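Local structure of putative uncharacterized protein (Dictyostelium purpureum, 4R12) at residues Leu49-Glu54 and His160-Gln165; Val71-Tyr76 and Ala153-Ser158. The protein probably serves as an essential subunit of gamma-secretase, the complex that cleaves integral membrane proteins such as Notch receptors within the membrane. All coordinates share one frame; numbering follows the deposited sequence.

Interaction 1: residues Leu49-Glu54 and His160-Gln165; sequences LIDDDE and HNRDGQ. With NAG (2-acetamido-2-deoxy-beta-D-glucopyranose), chain C.
Arg162 reaches back from the loop after helix 148-160 and puts one nitrogen, NH2, onto two oxygens of residues Leu49-Glu54. Its NH2 donates to Asp51 OD1 at 2.9 Å, the bond of a salt bridge, and also to the backbone O of Leu49 at 3.1 Å. Both bonds are nearly straight, and both acceptors lie in the guanidinium plane, at its edge. Seen from the acceptors the fit is less regular: NH2 stands above the carboxylate plane of Asp51 and above the carbonyl plane of Leu49, and the carboxylate and guanidinium planes are turned 71° apart. A water adds a third link, accepting from Arg162 NE at 2.6 Å and donating to the same Leu49 O at 2.9 Å. With NH2 bonded directly, and NE through the water, to the C-terminal end of strand 43-50 and the residue just past it, the guanidinium group is probably hindered from rotating. One of its faces rests on the Leu49 side chain, whose CD2 lies 3.7 Å from Arg162 NH2.

The reach comes from an extended arginine chain, straight from CG to NE (chi3 -180°), which spans the distance from an exposed turn. That turn, type I from His160 to Asp163, closes with a long, weak backbone bond; from its last residue, Asp163 OD1 accepts from the backbone N of Gln165 at 2.7 Å in an Asx turn. Past Asp51, Asp52 N-caps helix 53-57, and Asp53 holds the second sugar of the Asn78 glycan, its OD2 taking the sugar O3 at 2.6 Å and its OD1 the sugar N2 at 3.2 Å.

Lys159 makes a second, long and weak ion pair with Asp51. Asn161 ND2 bonds to the carbonyls of Leu47 and Trp169, so the connection from helix 148-160 to strand 169-174 is tied to the C-terminal half of strand 43-50 in the small lobe.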
ATOM      1  N   LEU A  49     -25.466 -17.244  11.525  1.00 46.73           N
ATOM      2  CA  LEU A  49     -25.341 -15.784  11.453  1.00 42.06           C
ATOM      3  C   LEU A  49     -25.276 -15.100  12.813  1.00 42.10           C
ATOM      4  O   LEU A  49     -26.157 -15.271  13.653  1.00 45.24           O
ATOM      5  CB  LEU A  49     -26.508 -15.199  10.656  1.00 45.43           C
ATOM      6  CG  LEU A  49     -26.621 -13.672  10.639  1.00 42.63           C
ATOM      7  CD1 LEU A  49     -25.458 -13.046   9.872  1.00 39.38           C
ATOM      8  CD2 LEU A  49     -27.948 -13.257  10.045  1.00 44.61           C
ATOM      9  N   ILE A  50     -24.221 -14.323  13.024  1.00 40.73           N
ATOM     10  CA  ILE A  50     -24.154 -13.427  14.162  1.00 39.75           C
ATOM     11  C   ILE A  50     -24.318 -11.994  13.662  1.00 41.83           C
ATOM     12  O   ILE A  50     -23.450 -11.483  12.961  1.00 37.46           O
ATOM     13  CB  ILE A  50     -22.832 -13.565  14.925  1.00 38.66           C
ATOM     14  CG1 ILE A  50     -22.721 -14.960  15.556  1.00 41.68           C
ATOM     15  CG2 ILE A  50     -22.722 -12.496  16.001  1.00 40.54           C
ATOM     16  CD1 ILE A  50     -21.490 -15.128  16.414  1.00 40.94           C
ATOM     17  N   ASP A  51     -25.440 -11.364  14.008  1.00 43.08           N
ATOM     18  CA  ASP A  51     -25.736  -9.997  13.560  1.00 41.65           C
ATOM     19  C   ASP A  51     -26.299  -9.136  14.695  1.00 43.83           C
ATOM     20  O   ASP A  51     -26.660  -7.978  14.493  1.00 43.88           O
ATOM     21  CB  ASP A  51     -26.712 -10.020  12.373  1.00 39.33           C
ATOM     22  CG  ASP A  51     -28.096 -10.543  12.747  1.00 43.92           C
ATOM     23  OD1 ASP A  51     -28.269 -11.086  13.860  1.00 44.25           O
ATOM     24  OD2 ASP A  51     -29.017 -10.422  11.912  1.00 43.36           O
ATOM     25  N   ASP A  52     -26.373  -9.716  15.886  1.00 43.61           N
ATOM     26  CA  ASP A  52     -26.779  -8.985  17.085  1.00 45.75           C
ATOM     27  C   ASP A  52     -26.294  -9.711  18.337  1.00 47.87           C
ATOM     28  O   ASP A  52     -25.803 -10.839  18.254  1.00 47.34           O
ATOM     29  CB  ASP A  52     -28.300  -8.786  17.136  1.00 47.87           C
ATOM     30  CG  ASP A  52     -29.084 -10.074  16.914  1.00 50.61           C
ATOM     31  OD1 ASP A  52     -28.646 -11.150  17.370  1.00 50.38           O
ATOM     32  OD2 ASP A  52     -30.160 -10.006  16.281  1.00 51.61           O
ATOM     33  N   ASP A  53     -26.430  -9.053  19.487  1.00 46.50           N
ATOM     34  CA  ASP A  53     -25.974  -9.609  20.752  1.00 48.01           C
ATOM     35  C   ASP A  53     -26.669 -10.934  21.033  1.00 50.48           C
ATOM     36  O   ASP A  53     -26.077 -11.845  21.626  1.00 48.74           O
ATOM     37  CB  ASP A  53     -26.219  -8.622  21.897  1.00 48.92           C
ATOM     38  CG  ASP A  53     -25.107  -7.601  22.038  1.00 50.16           C
ATOM     39  OD1 ASP A  53     -24.218  -7.567  21.159  1.00 48.17           O
ATOM     40  OD2 ASP A  53     -25.116  -6.830  23.025  1.00 50.13           O
ATOM     41  N   GLU A  54     -27.918 -11.042  20.585  1.00 50.04           N
ATOM     42  CA  GLU A  54     -28.703 -12.245  20.816  1.00 51.83           C
ATOM     43  C   GLU A  54     -28.094 -13.441  20.112  1.00 50.03           C
ATOM     44  O   GLU A  54     -27.862 -14.472  20.735  1.00 53.03           O
ATOM     45  CB  GLU A  54     -30.154 -12.064  20.359  1.00 54.42           C
ATOM     46  CG  GLU A  54     -30.962 -13.365  20.437  1.00 57.70           C
ATOM     47  CD  GLU A  54     -32.414 -13.211  20.002  1.00 60.63           C
ATOM     48  OE1 GLU A  54     -32.663 -12.836  18.833  1.00 61.13           O
ATOM     49  OE2 GLU A  54     -33.311 -13.479  20.831  1.00 61.27           O
ATOM     50  N   HIS A 160     -31.928 -17.525   7.478  1.00 52.21           N
ATOM     51  CA  HIS A 160     -33.025 -18.460   7.239  1.00 54.78           C
ATOM     52  C   HIS A 160     -32.798 -19.776   7.984  1.00 55.91           C
ATOM     53  O   HIS A 160     -33.748 -20.493   8.298  1.00 58.16           O
ATOM     54  CB  HIS A 160     -33.183 -18.711   5.736  1.00 53.83           C
ATOM     55  CG  HIS A 160     -34.244 -19.711   5.390  1.00 59.83           C
ATOM     56  ND1 HIS A 160     -35.486 -19.724   5.992  1.00 62.27           N
ATOM     57  CD2 HIS A 160     -34.252 -20.726   4.491  1.00 60.19           C
ATOM     58  CE1 HIS A 160     -36.209 -20.707   5.483  1.00 62.86           C
ATOM     59  NE2 HIS A 160     -35.483 -21.330   4.571  1.00 63.27           N
ATOM     60  N   ASN A 161     -31.536 -20.079   8.273  1.00 56.32           N
ATOM     61  CA  ASN A 161     -31.174 -21.273   9.034  1.00 57.10           C
ATOM     62  C   ASN A 161     -31.674 -21.249  10.475  1.00 58.96           C
ATOM     63  O   ASN A 161     -31.598 -22.255  11.185  1.00 59.54           O
ATOM     64  CB  ASN A 161     -29.655 -21.457   9.043  1.00 53.94           C
ATOM     65  CG  ASN A 161     -29.136 -22.111   7.783  1.00 54.48           C
ATOM     66  OD1 ASN A 161     -29.893 -22.385   6.850  1.00 56.42           O
ATOM     67  ND2 ASN A 161     -27.828 -22.361   7.745  1.00 51.93           N
ATOM     68  N   ARG A 162     -32.149 -20.111  10.913  1.00 56.75           N
ATOM     69  CA  ARG A 162     -32.482 -19.968  12.296  1.00 57.66           C
ATOM     70  C   ARG A 162     -33.747 -20.693  12.645  1.00 60.48           C
ATOM     71  O   ARG A 162     -34.038 -20.872  13.818  1.00 62.48           O
ATOM     72  CB  ARG A 162     -32.644 -18.514  12.652  1.00 55.73           C
ATOM     73  CG  ARG A 162     -31.353 -17.810  12.909  1.00 52.85           C
ATOM     74  CD  ARG A 162     -31.545 -16.323  12.936  1.00 51.01           C
ATOM     75  NE  ARG A 162     -30.287 -15.655  13.180  1.00 51.65           N
ATOM     76  CZ  ARG A 162     -30.140 -14.354  13.339  1.00 50.18           C
ATOM     77  NH1 ARG A 162     -31.172 -13.550  13.291  1.00 49.41           N
ATOM     78  NH2 ARG A 162     -28.953 -13.871  13.559  1.00 46.53           N
ATOM     79  N   ASP A 163     -34.499 -21.105  11.639  1.00 61.90           N
ATOM     80  CA  ASP A 163     -35.720 -21.826  11.934  1.00 67.16           C
ATOM     81  C   ASP A 163     -35.299 -23.090  12.659  1.00 69.37           C
ATOM     82  O   ASP A 163     -35.645 -23.300  13.809  1.00 69.38           O
ATOM     83  CB  ASP A 163     -36.597 -22.059  10.708  1.00 65.93           C
ATOM     84  CG  ASP A 163     -35.948 -22.896   9.687  1.00 68.33           C
ATOM     85  OD1 ASP A 163     -35.062 -23.685  10.042  1.00 67.59           O
ATOM     86  OD2 ASP A 163     -36.336 -22.772   8.523  1.00 71.40           O
ATOM     87  N   GLY A 164     -34.490 -23.899  12.003  1.00 68.81           N
ATOM     88  CA  GLY A 164     -33.836 -24.980  12.703  1.00 70.43           C
ATOM     89  C   GLY A 164     -34.157 -26.306  12.093  1.00 73.30           C
ATOM     90  O   GLY A 164     -33.857 -27.343  12.642  1.00 75.82           O
ATOM     91  N   GLN A 165     -34.765 -26.261  10.934  1.00 72.33           N
ATOM     92  CA  GLN A 165     -35.155 -27.446  10.237  1.00 73.92           C
ATOM     93  C   GLN A 165     -34.108 -27.703   9.166  1.00 74.72           C
ATOM     94  O   GLN A 165     -33.400 -26.791   8.790  1.00 73.19           O
ATOM     95  CB  GLN A 165     -36.553 -27.241   9.678  1.00 74.79           C
ATOM     96  CG  GLN A 165     -37.467 -26.432  10.593  1.00 75.33           C
ATOM     97  CD  GLN A 165     -37.980 -27.204  11.798  1.00 77.28           C
ATOM     98  OE1 GLN A 165     -37.311 -27.337  12.805  1.00 77.23           O
ATOM     99  NE2 GLN A 165     -39.184 -27.695  11.694  1.00 76.61           N
TER
HETATM  100  C1  NAG C   2     -20.341  -4.486  21.510  1.00 49.35           C
HETATM  101  C2  NAG C   2     -21.199  -5.119  22.599  1.00 50.68           C
HETATM  102  C3  NAG C   2     -22.532  -4.425  22.602  1.00 51.69           C
HETATM  103  C4  NAG C   2     -22.414  -2.946  22.819  1.00 51.64           C
HETATM  104  C5  NAG C   2     -21.441  -2.387  21.816  1.00 50.08           C
HETATM  105  C6  NAG C   2     -21.147  -0.966  22.228  1.00 49.99           C
HETATM  106  C7  NAG C   2     -20.797  -7.477  22.975  1.00 50.77           C
HETATM  107  C8  NAG C   2     -21.244  -8.850  22.659  1.00 51.03           C
HETATM  108  N2  NAG C   2     -21.489  -6.509  22.402  1.00 50.91           N
HETATM  109  O3  NAG C   2     -23.383  -4.943  23.607  1.00 53.00           O
HETATM  110  O4  NAG C   2     -23.681  -2.426  22.481  1.00 52.49           O
HETATM  111  O5  NAG C   2     -20.237  -3.118  21.801  1.00 49.17           O
HETATM  112  O6  NAG C   2     -20.301  -0.993  23.361  1.00 50.33           O
HETATM  113  O7  NAG C   2     -19.863  -7.263  23.687  1.00 50.50           O
HETATM  114  O   HOH W   1     -28.326 -17.234  13.642  1.00 49.07           O

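Interaction 2: residues Val71-Tyr76 and Ala153-Ser158; sequences VLDTNY and AIRNVS. With NAG (2-acetamido-2-deoxy-beta-D-glucopyranose), chain B.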
ATOM      1  N   VAL A  71     -21.175 -16.666  10.007  1.00 36.81           N
ATOM      2  CA  VAL A  71     -21.350 -15.485   9.166  1.00 36.63           C
ATOM      3  C   VAL A  71     -21.448 -14.267  10.072  1.00 36.44           C
ATOM      4  O   VAL A  71     -22.319 -14.207  10.937  1.00 38.78           O
ATOM      5  CB  VAL A  71     -22.607 -15.589   8.289  1.00 38.59           C
ATOM      6  CG1 VAL A  71     -22.730 -14.372   7.394  1.00 36.02           C
ATOM      7  CG2 VAL A  71     -22.566 -16.868   7.461  1.00 36.85           C
ATOM      8  N   LEU A  72     -20.549 -13.307   9.886  1.00 33.56           N
ATOM      9  CA  LEU A  72     -20.484 -12.152  10.773  1.00 33.27           C
ATOM     10  C   LEU A  72     -20.926 -10.859  10.109  1.00 32.47           C
ATOM     11  O   LEU A  72     -20.368 -10.459   9.091  1.00 30.03           O
ATOM     12  CB  LEU A  72     -19.057 -11.960  11.301  1.00 32.12           C
ATOM     13  CG  LEU A  72     -18.492 -12.979  12.287  1.00 34.29           C
ATOM     14  CD1 LEU A  72     -17.024 -12.683  12.552  1.00 28.31           C
ATOM     15  CD2 LEU A  72     -19.283 -12.934  13.573  1.00 34.03           C
ATOM     16  N   ASP A  73     -21.919 -10.203  10.698  1.00 32.56           N
ATOM     17  CA  ASP A  73     -22.116  -8.785  10.441  1.00 32.30           C
ATOM     18  C   ASP A  73     -20.823  -8.129  10.884  1.00 29.98           C
ATOM     19  O   ASP A  73     -20.243  -8.524  11.904  1.00 29.74           O
ATOM     20  CB  ASP A  73     -23.305  -8.224  11.217  1.00 34.41           C
ATOM     21  CG  ASP A  73     -23.524  -6.738  10.959  1.00 34.12           C
ATOM     22  OD1 ASP A  73     -22.814  -5.911  11.578  1.00 31.80           O
ATOM     23  OD2 ASP A  73     -24.408  -6.408  10.144  1.00 34.97           O
ATOM     24  N   THR A  74     -20.352  -7.144  10.137  1.00 30.81           N
ATOM     25  CA  THR A  74     -19.003  -6.665  10.385  1.00 28.69           C
ATOM     26  C   THR A  74     -18.843  -5.985  11.749  1.00 30.45           C
ATOM     27  O   THR A  74     -17.723  -5.880  12.254  1.00 28.46           O
ATOM     28  CB  THR A  74     -18.532  -5.709   9.277  1.00 28.88           C
ATOM     29  OG1 THR A  74     -17.136  -5.437   9.457  1.00 27.42           O
ATOM     30  CG2 THR A  74     -19.328  -4.414   9.288  1.00 28.09           C
ATOM     31  N   ASN A  75     -19.942  -5.545  12.361  1.00 29.27           N
ATOM     32  CA  ASN A  75     -19.849  -4.985  13.711  1.00 30.15           C
ATOM     33  C   ASN A  75     -19.335  -6.016  14.719  1.00 32.71           C
ATOM     34  O   ASN A  75     -18.825  -5.661  15.782  1.00 31.39           O
ATOM     35  CB  ASN A  75     -21.193  -4.434  14.171  1.00 33.19           C
ATOM     36  CG  ASN A  75     -21.319  -2.931  13.944  1.00 35.41           C
ATOM     37  OD1 ASN A  75     -20.437  -2.303  13.347  1.00 30.72           O
ATOM     38  ND2 ASN A  75     -22.419  -2.348  14.418  1.00 37.46           N
ATOM     39  N   TYR A  76     -19.451  -7.292  14.367  1.00 31.84           N
ATOM     40  CA  TYR A  76     -18.985  -8.367  15.235  1.00 32.40           C
ATOM     41  C   TYR A  76     -17.659  -8.988  14.792  1.00 31.87           C
ATOM     42  O   TYR A  76     -17.199  -9.972  15.379  1.00 31.80           O
ATOM     43  CB  TYR A  76     -20.076  -9.432  15.344  1.00 33.09           C
ATOM     44  CG  TYR A  76     -21.221  -8.911  16.159  1.00 36.65           C
ATOM     45  CD1 TYR A  76     -22.229  -8.154  15.575  1.00 37.94           C
ATOM     46  CD2 TYR A  76     -21.263  -9.113  17.531  1.00 38.81           C
ATOM     47  CE1 TYR A  76     -23.273  -7.641  16.334  1.00 40.91           C
ATOM     48  CE2 TYR A  76     -22.293  -8.608  18.292  1.00 42.11           C
ATOM     49  CZ  TYR A  76     -23.292  -7.873  17.694  1.00 43.88           C
ATOM     50  OH  TYR A  76     -24.315  -7.375  18.466  1.00 47.14           O
ATOM     51  N   ALA A 153     -27.043 -11.710  -0.110  1.00 36.39           N
ATOM     52  CA  ALA A 153     -27.621 -13.025  -0.341  1.00 37.64           C
ATOM     53  C   ALA A 153     -27.241 -13.999   0.784  1.00 39.34           C
ATOM     54  O   ALA A 153     -28.079 -14.745   1.274  1.00 42.24           O
ATOM     55  CB  ALA A 153     -27.186 -13.556  -1.696  1.00 35.52           C
ATOM     56  N   ILE A 154     -25.985 -13.958   1.217  1.00 39.93           N
ATOM     57  CA  ILE A 154     -25.509 -14.850   2.269  1.00 38.81           C
ATOM     58  C   ILE A 154     -26.074 -14.480   3.646  1.00 40.95           C
ATOM     59  O   ILE A 154     -26.293 -15.351   4.492  1.00 40.18           O
ATOM     60  CB  ILE A 154     -23.963 -14.857   2.314  1.00 37.29           C
ATOM     61  CG1 ILE A 154     -23.422 -15.456   1.017  1.00 36.46           C
ATOM     62  CG2 ILE A 154     -23.445 -15.658   3.508  1.00 36.43           C
ATOM     63  CD1 ILE A 154     -23.908 -16.850   0.774  1.00 40.10           C
ATOM     64  N   ARG A 155     -26.305 -13.191   3.874  1.00 36.81           N
ATOM     65  CA  ARG A 155     -26.978 -12.755   5.097  1.00 38.54           C
ATOM     66  C   ARG A 155     -28.396 -13.319   5.126  1.00 41.82           C
ATOM     67  O   ARG A 155     -28.879 -13.738   6.184  1.00 43.18           O
ATOM     68  CB  ARG A 155     -27.023 -11.225   5.208  1.00 36.69           C
ATOM     69  CG  ARG A 155     -27.611 -10.726   6.534  1.00 39.97           C
ATOM     70  CD  ARG A 155     -27.777  -9.197   6.593  1.00 41.00           C
ATOM     71  NE  ARG A 155     -26.509  -8.466   6.526  1.00 37.36           N
ATOM     72  CZ  ARG A 155     -25.885  -7.933   7.573  1.00 36.43           C
ATOM     73  NH1 ARG A 155     -26.400  -8.047   8.793  1.00 37.09           N
ATOM     74  NH2 ARG A 155     -24.741  -7.281   7.399  1.00 32.68           N
ATOM     75  N   ASN A 156     -29.025 -13.363   3.977  1.00 39.76           N
ATOM     76  CA  ASN A 156     -30.352 -13.899   3.837  1.00 45.49           C
ATOM     77  C   ASN A 156     -30.426 -15.377   4.213  1.00 46.50           C
ATOM     78  O   ASN A 156     -31.111 -15.744   5.130  1.00 48.07           O
ATOM     79  CB  ASN A 156     -30.831 -13.678   2.415  1.00 45.50           C
ATOM     80  CG  ASN A 156     -32.273 -14.060   2.217  1.00 49.40           C
ATOM     81  OD1 ASN A 156     -33.095 -13.857   3.070  1.00 50.49           O
ATOM     82  ND2 ASN A 156     -32.570 -14.601   1.087  1.00 49.40           N
ATOM     83  N   VAL A 157     -29.692 -16.218   3.520  1.00 47.76           N
ATOM     84  CA  VAL A 157     -29.738 -17.648   3.789  1.00 48.99           C
ATOM     85  C   VAL A 157     -29.224 -18.063   5.148  1.00 50.19           C
ATOM     86  O   VAL A 157     -29.746 -18.957   5.761  1.00 53.07           O
ATOM     87  CB  VAL A 157     -29.010 -18.438   2.727  1.00 47.90           C
ATOM     88  CG1 VAL A 157     -29.612 -18.160   1.375  1.00 48.00           C
ATOM     89  CG2 VAL A 157     -27.553 -18.094   2.746  1.00 45.74           C
ATOM     90  N   SER A 158     -28.186 -17.377   5.614  1.00 46.53           N
ATOM     91  CA  SER A 158     -27.614 -17.651   6.926  1.00 46.50           C
ATOM     92  C   SER A 158     -28.609 -17.325   8.035  1.00 51.30           C
ATOM     93  O   SER A 158     -28.551 -17.897   9.123  1.00 50.42           O
ATOM     94  CB  SER A 158     -26.323 -16.854   7.125  1.00 46.73           C
ATOM     95  OG  SER A 158     -26.597 -15.557   7.626  1.00 46.79           O
TER
HETATM   96  C1  NAG B   1     -15.771  -5.451  18.930  1.00 39.22           C
HETATM   97  C2  NAG B   1     -15.934  -4.183  19.747  1.00 39.60           C
HETATM   98  C3  NAG B   1     -16.964  -4.310  20.834  1.00 41.05           C
HETATM   99  C4  NAG B   1     -18.272  -4.831  20.328  1.00 41.62           C
HETATM  100  C5  NAG B   1     -18.003  -6.133  19.571  1.00 41.07           C
HETATM  101  C6  NAG B   1     -19.221  -6.756  18.936  1.00 41.60           C
HETATM  102  C7  NAG B   1     -13.800  -3.155  19.712  1.00 38.15           C
HETATM  103  C8  NAG B   1     -12.445  -3.088  20.337  1.00 37.91           C
HETATM  104  N2  NAG B   1     -14.710  -3.826  20.357  1.00 39.24           N
HETATM  105  O3  NAG B   1     -17.134  -3.033  21.409  1.00 41.52           O
HETATM  106  O4  NAG B   1     -19.030  -5.062  21.483  1.00 42.89           O
HETATM  107  O5  NAG B   1     -17.026  -5.954  18.566  1.00 39.67           O
HETATM  108  O6  NAG B   1     -20.129  -5.836  18.406  1.00 41.69           O
HETATM  109  O7  NAG B   1     -14.013  -2.620  18.672  1.00 37.43           O
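Near the C-terminal end of strand 67-72 in the small lobe, an Asx turn and a helix-on-strand contact meet: Asp73 is bound by Arg155, while Val71 packs under helix 148-160. Arg155 grips end-on, NH1 and NH2 each lying 2.9 Å from the one oxygen, Asp73 OD2. NH1 meets that oxygen on its anti lone pair, NH2 from above the carboxylate plane, and both hydrogen bonds are bent, with N-H...O angles of 145°. The arginine chain leaves the helix extended and turns at chi3 (-64°), which brings its end over to the aspartate. The other oxygen, Asp73 OD1, accepts from Asn75 N at 3.0 Å and makes the turn. Were Asp73 replaced by an alanine, Arg155 would probably lose this carboxylate partner and the Asx turn its side-chain acceptor.

Deeper in, Val71 CG2 lies 3.8 Å from Ser158 CB, and Val71 CG1 meets Ile154 CG2 at 4.2 Å. At the far end, Asn75 O accepts from O6 of the first glycan sugar at 2.9 Å, and that O6 sits over a face of Tyr76. Asp99 forms a second salt bridge with Arg155. Strand 67-72 runs between its parallel partners 43-50 and 90-96, with helix 148-160 across one face.

Overall arrangement
Both contacts tie helix 148-160, or the loop following it, to the parallel strands 43-50 and 67-72, which are neighbours in the sheet. Interaction 2 is the buried one: apolar side chains meet beneath the helix, while its aspartate-arginine pair, beside them, is partly exposed. Interaction 1 lies farther out, where a single exposed arginine supplies nearly everything through polar bonds and a water. In interaction 2 an arginine puts two nitrogens on one oxygen; in interaction 1 a single nitrogen serves two. They join directly, Ile50 N bonding probably to Val71 O and Asp53 OD1 to Tyr76 OH, and successive sugars of one glycan touch 71-76 and 49-54.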